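Local coordinates for proximal thread matrix protein 1 (Mytilus galloprovincialis, PDB 4CN9) that binds zinc and probably collagen, serving as a matrix protein of the mussel byssus built around two von Willebrand factor type A domains, at residues K277-D282 with S427-D432; D282-F287 with A319-A324. All blocks are in the same frame, centred on the assembly; numbering follows the deposited sequence.

Interaction 1. Residues K277-D282 with S427-D432; sequences KNFMKD and SKIMED
In the second von Willebrand factor type A domain of the chain, Met430, on helix 430-437, reaches Phe279 on helix 272-285 and makes a Met-aromatic contact. These helices pack on a mixed beta-sheet, as in the Rossmann-like fold of this family. The sulfur, Met430 SD, lies 4.9 Å from the centroid of the Phe279 ring and 46° off its normal. The terminal methyl closes in further, with Met430 CE 3.7 Å from Phe279 CD1. With CG anti to the backbone N (chi1 175°), the Phe279 ring extends off its helix and its far end comes up against Met430 and Ile429. Met430, folded by two successive bends beyond CB, runs antiparallel to it. Ile429 comes in at about a right angle, its CG1 4.1 Å from both Phe279 CE1 and CZ, while its side chain also touches Phe418 and Thr420 of strand 417-420. An alanine at Phe279 would take away the whole ring, and the loss would probably open a gap beside Ile429 CG1 and leave the Met430 methyl freer to turn. No hydrogen bond joins the two segments, so dispersion and shape carry the contact. At its exposed margin Asp282 CB meets Met430 CE at 3.5 Å, and Asp282 OD2 also lies against that methyl, at 3.8 Å.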
loop_
_atom_site.group_PDB
_atom_site.type_symbol
_atom_site.label_atom_id
_atom_site.label_comp_id
_atom_site.label_asym_id
_atom_site.label_seq_id
_atom_site.Cartn_x
_atom_site.Cartn_y
_atom_site.Cartn_z
ATOM N N LYS A 277 15.852 17.597 -12.043
ATOM C CA LYS A 277 16.530 18.024 -10.824
ATOM C C LYS A 277 15.679 19.006 -10.015
ATOM O O LYS A 277 15.594 18.900 -8.787
ATOM C CB LYS A 277 17.881 18.653 -11.147
ATOM C CG LYS A 277 18.915 17.678 -11.660
ATOM C CD LYS A 277 20.138 18.442 -12.148
ATOM C CE LYS A 277 21.333 17.546 -12.312
ATOM N NZ LYS A 277 22.483 18.305 -12.910
ATOM N N ASN A 278 15.041 19.962 -10.692
ATOM C CA ASN A 278 14.214 20.935 -9.988
ATOM C C ASN A 278 13.054 20.246 -9.279
ATOM O O ASN A 278 12.665 20.642 -8.188
ATOM C CB ASN A 278 13.676 22.000 -10.943
ATOM C CG ASN A 278 14.760 22.949 -11.451
ATOM O OD1 ASN A 278 15.910 22.917 -11.001
ATOM N ND2 ASN A 278 14.383 23.815 -12.385
ATOM N N PHE A 279 12.506 19.206 -9.900
ATOM C CA PHE A 279 11.419 18.445 -9.292
ATOM C C PHE A 279 11.894 17.841 -7.968
ATOM O O PHE A 279 11.238 17.970 -6.943
ATOM C CB PHE A 279 10.944 17.386 -10.296
ATOM C CG PHE A 279 9.905 16.426 -9.775
ATOM C CD1 PHE A 279 8.588 16.806 -9.650
ATOM C CD2 PHE A 279 10.239 15.118 -9.491
ATOM C CE1 PHE A 279 7.630 15.917 -9.208
ATOM C CE2 PHE A 279 9.274 14.215 -9.052
ATOM C CZ PHE A 279 7.976 14.616 -8.921
ATOM N N MET A 280 13.062 17.212 -7.977
ATOM C CA MET A 280 13.599 16.613 -6.760
ATOM C C MET A 280 13.955 17.651 -5.691
ATOM O O MET A 280 13.680 17.450 -4.503
ATOM C CB MET A 280 14.804 15.743 -7.111
ATOM C CG MET A 280 14.388 14.572 -7.966
ATOM S SD MET A 280 15.716 13.471 -8.435
ATOM C CE MET A 280 16.779 14.585 -9.359
ATOM N N LYS A 281 14.559 18.762 -6.106
ATOM C CA LYS A 281 14.845 19.859 -5.184
ATOM C C LYS A 281 13.569 20.440 -4.559
ATOM O O LYS A 281 13.557 20.771 -3.376
ATOM C CB LYS A 281 15.651 20.952 -5.900
ATOM C CG LYS A 281 17.080 20.540 -6.156
ATOM C CD LYS A 281 17.679 21.223 -7.377
ATOM C CE LYS A 281 17.497 22.708 -7.318
ATOM N NZ LYS A 281 17.951 23.414 -8.543
ATOM N N ASP A 282 12.498 20.557 -5.346
ATOM C CA ASP A 282 11.226 21.045 -4.827
ATOM C C ASP A 282 10.656 20.107 -3.764
ATOM O O ASP A 282 10.094 20.552 -2.768
ATOM C CB ASP A 282 10.206 21.268 -5.949
ATOM C CG ASP A 282 10.544 22.482 -6.821
ATOM O OD1 ASP A 282 11.448 23.248 -6.447
ATOM O OD2 ASP A 282 9.907 22.664 -7.885
ATOM N N SER A 427 5.415 19.067 -12.702
ATOM C CA SER A 427 4.710 19.901 -11.726
ATOM C C SER A 427 3.290 19.380 -11.456
ATOM O O SER A 427 2.770 19.484 -10.340
ATOM C CB SER A 427 4.640 21.338 -12.239
ATOM O OG SER A 427 3.864 21.397 -13.428
ATOM N N LYS A 428 2.673 18.813 -12.481
ATOM C CA LYS A 428 1.325 18.262 -12.383
ATOM C C LYS A 428 1.177 17.124 -11.357
ATOM O O LYS A 428 0.081 16.883 -10.876
ATOM C CB LYS A 428 0.871 17.785 -13.770
ATOM C CG LYS A 428 -0.120 16.620 -13.778
ATOM C CD LYS A 428 -0.525 16.201 -15.212
ATOM C CE LYS A 428 0.415 15.146 -15.829
ATOM N NZ LYS A 428 0.175 13.742 -15.345
ATOM N N ILE A 429 2.261 16.414 -11.034
ATOM C CA ILE A 429 2.171 15.273 -10.111
ATOM C C ILE A 429 2.846 15.560 -8.771
ATOM O O ILE A 429 2.821 14.732 -7.866
ATOM C CB ILE A 429 2.811 13.976 -10.703
ATOM C CG1 ILE A 429 4.322 14.114 -10.811
ATOM C CG2 ILE A 429 2.181 13.616 -12.044
ATOM C CD1 ILE A 429 5.011 12.862 -11.342
ATOM N N MET A 430 3.435 16.741 -8.650
ATOM C CA MET A 430 4.210 17.122 -7.476
ATOM C C MET A 430 3.473 16.935 -6.147
ATOM O O MET A 430 4.012 16.346 -5.208
ATOM C CB MET A 430 4.620 18.586 -7.621
ATOM C CG MET A 430 5.182 19.205 -6.377
ATOM S SD MET A 430 6.890 18.726 -6.249
ATOM C CE MET A 430 7.567 19.686 -7.626
ATOM N N GLU A 431 2.250 17.445 -6.049
ATOM C CA GLU A 431 1.532 17.394 -4.778
ATOM C C GLU A 431 1.270 15.954 -4.364
ATOM O O GLU A 431 1.450 15.588 -3.203
ATOM C CB GLU A 431 0.196 18.138 -4.855
ATOM C CG GLU A 431 0.324 19.639 -4.957
ATOM C CD GLU A 431 1.305 20.206 -3.955
ATOM O OE1 GLU A 431 1.138 19.948 -2.740
ATOM O OE2 GLU A 431 2.253 20.894 -4.391
ATOM N N ASP A 432 0.830 15.143 -5.316
ATOM C CA ASP A 432 0.553 13.745 -5.040
ATOM C C ASP A 432 1.829 13.008 -4.652
ATOM O O ASP A 432 1.807 12.170 -3.753
ATOM C CB ASP A 432 -0.107 13.071 -6.245
ATOM C CG ASP A 432 -1.563 13.468 -6.410
ATOM O OD1 ASP A 432 -2.171 13.905 -5.413
ATOM O OD2 ASP A 432 -2.099 13.332 -7.535
#

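Interaction 2. Residues D282-F287 with A319-A324; sequences DIVDRF and ADIKGA
Lys322 of helix 318-327 spans the groove to helix 272-285 and ends on Asp285. Its CB leaves the helix toward 282-287, and CG then passes 4.2 Å from Val284 CG1, an apolar brush low on the side chain. Beyond it, CD already lies alongside the carboxylate, 3.5 Å from Asp285 OD1. The bend at chi3 (-64°) turns the chain there, and CE keeps close to the same oxygen. The tip, Lys322 NZ, is gripped twice, 3.1 Å from Asp285 OD1 and 3.2 Å from Asp285 OD2. Both oxygens use their syn lone pairs, so the ammonium sits in the fork of the carboxylate in a bidentate salt bridge. Beneath this bridge the helices meet through branched carbon: Val284 CG2 packs 3.9 Å from Ile321 CG2, and both side chains also rest on Phe297 of strand 295-302, which places the pair between the helices and the sheet. The contact is thus layered, buried methyls toward the sheet and a charged pair on the partly exposed outer side. Held by both oxygens, the ammonium probably stabilises the ionised form of Asp285 and fixes the rotation of its carboxylate.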
loop_
_atom_site.group_PDB
_atom_site.type_symbol
_atom_site.label_atom_id
_atom_site.label_comp_id
_atom_site.label_asym_id
_atom_site.label_seq_id
_atom_site.Cartn_x
_atom_site.Cartn_y
_atom_site.Cartn_z
ATOM N N ASP A 282 12.498 20.557 -5.346
ATOM C CA ASP A 282 11.226 21.045 -4.827
ATOM C C ASP A 282 10.656 20.107 -3.764
ATOM O O ASP A 282 10.094 20.552 -2.768
ATOM C CB ASP A 282 10.206 21.268 -5.949
ATOM C CG ASP A 282 10.544 22.482 -6.821
ATOM O OD1 ASP A 282 11.448 23.248 -6.447
ATOM O OD2 ASP A 282 9.907 22.664 -7.885
ATOM N N ILE A 283 10.841 18.805 -3.956
ATOM C CA ILE A 283 10.418 17.818 -2.971
ATOM C C ILE A 283 11.191 17.972 -1.675
ATOM O O ILE A 283 10.614 17.956 -0.582
ATOM C CB ILE A 283 10.570 16.389 -3.545
ATOM C CG1 ILE A 283 9.529 16.200 -4.648
ATOM C CG2 ILE A 283 10.420 15.325 -2.446
ATOM C CD1 ILE A 283 9.723 14.967 -5.452
ATOM N N VAL A 284 12.503 18.148 -1.784
ATOM C CA VAL A 284 13.326 18.356 -0.602
ATOM C C VAL A 284 12.806 19.539 0.223
ATOM O O VAL A 284 12.728 19.473 1.455
ATOM C CB VAL A 284 14.809 18.556 -0.986
ATOM C CG1 VAL A 284 15.614 19.066 0.186
ATOM C CG2 VAL A 284 15.398 17.230 -1.508
ATOM N N ASP A 285 12.458 20.620 -0.465
ATOM C CA ASP A 285 11.987 21.836 0.202
ATOM C C ASP A 285 10.683 21.657 0.972
ATOM O O ASP A 285 10.359 22.476 1.823
ATOM C CB ASP A 285 11.822 22.977 -0.812
ATOM C CG ASP A 285 13.128 23.689 -1.104
ATOM O OD1 ASP A 285 14.060 23.629 -0.258
ATOM O OD2 ASP A 285 13.216 24.326 -2.179
ATOM N N ARG A 286 9.933 20.598 0.683
ATOM C CA ARG A 286 8.662 20.377 1.352
ATOM C C ARG A 286 8.813 19.690 2.699
ATOM O O ARG A 286 7.848 19.603 3.460
ATOM C CB ARG A 286 7.709 19.587 0.449
ATOM C CG ARG A 286 7.411 20.303 -0.850
ATOM C CD ARG A 286 6.446 21.449 -0.632
ATOM N NE ARG A 286 5.134 20.942 -0.261
ATOM C CZ ARG A 286 4.138 20.739 -1.114
ATOM N NH1 ARG A 286 4.283 21.023 -2.402
ATOM N NH2 ARG A 286 2.989 20.262 -0.672
ATOM N N PHE A 287 10.012 19.216 3.020
ATOM C CA PHE A 287 10.233 18.633 4.347
ATOM C C PHE A 287 10.636 19.704 5.363
ATOM O O PHE A 287 11.329 20.669 5.036
ATOM C CB PHE A 287 11.239 17.480 4.286
ATOM C CG PHE A 287 10.693 16.254 3.601
ATOM C CD1 PHE A 287 10.685 16.167 2.228
ATOM C CD2 PHE A 287 10.133 15.222 4.335
ATOM C CE1 PHE A 287 10.151 15.066 1.590
ATOM C CE2 PHE A 287 9.614 14.103 3.698
ATOM C CZ PHE A 287 9.615 14.025 2.336
ATOM N N ALA A 319 20.109 23.275 1.639
ATOM C CA ALA A 319 20.952 23.933 0.657
ATOM C C ALA A 319 22.019 22.973 0.136
ATOM O O ALA A 319 22.267 22.916 -1.066
ATOM C CB ALA A 319 21.587 25.192 1.240
ATOM N N ASP A 320 22.647 22.218 1.033
ATOM C CA ASP A 320 23.657 21.239 0.614
ATOM C C ASP A 320 23.026 20.106 -0.217
ATOM O O ASP A 320 23.568 19.682 -1.229
ATOM C CB ASP A 320 24.364 20.626 1.823
ATOM C CG ASP A 320 25.340 21.587 2.500
ATOM O OD1 ASP A 320 25.796 22.553 1.848
ATOM O OD2 ASP A 320 25.637 21.359 3.697
ATOM N N ILE A 321 21.885 19.603 0.229
ATOM C CA ILE A 321 21.218 18.528 -0.499
ATOM C C ILE A 321 20.844 18.981 -1.909
ATOM O O ILE A 321 21.146 18.302 -2.890
ATOM C CB ILE A 321 19.994 18.023 0.262
ATOM C CG1 ILE A 321 20.453 17.326 1.530
ATOM C CG2 ILE A 321 19.171 17.072 -0.622
ATOM C CD1 ILE A 321 19.369 17.098 2.535
ATOM N N LYS A 322 20.224 20.149 -2.019
ATOM C CA LYS A 322 19.830 20.655 -3.329
ATOM C C LYS A 322 21.020 20.945 -4.241
ATOM O O LYS A 322 20.969 20.661 -5.422
ATOM C CB LYS A 322 18.952 21.897 -3.170
ATOM C CG LYS A 322 17.682 21.590 -2.408
ATOM C CD LYS A 322 16.705 22.758 -2.390
ATOM C CE LYS A 322 17.238 23.963 -1.673
ATOM N NZ LYS A 322 16.297 25.104 -1.870
ATOM N N GLY A 323 22.088 21.516 -3.696
ATOM C CA GLY A 323 23.282 21.763 -4.483
ATOM C C GLY A 323 23.946 20.463 -4.917
ATOM O O GLY A 323 24.528 20.390 -5.992
ATOM N N ALA A 324 23.860 19.427 -4.088
ATOM C CA ALA A 324 24.427 18.131 -4.467
ATOM C C ALA A 324 23.635 17.513 -5.619
ATOM O O ALA A 324 24.212 16.932 -6.554
ATOM C CB ALA A 324 24.465 17.192 -3.269
#

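Both contacts use helix 272-285, which meets helix 430-437 in interaction 1 and helix 318-327 in interaction 2; Asp282 belongs to both segments taken from it. Each has a buried apolar part and a more open margin, but the chemistry at that margin differs. Interaction 1 relies on sulfur, methyl and ring contacts with no polar bond between its segments, whereas interaction 2 closes its outer side with a salt bridge. The two also meet directly: Glu431 OE1 and Arg286 NH2 form a salt bridge of 2.8 Å, Met430 SD packs on Ile283 CG1, and Lys281 CG lies against Lys322 CB, so helices 430-437 and 318-327 are both tied to residues 277-287.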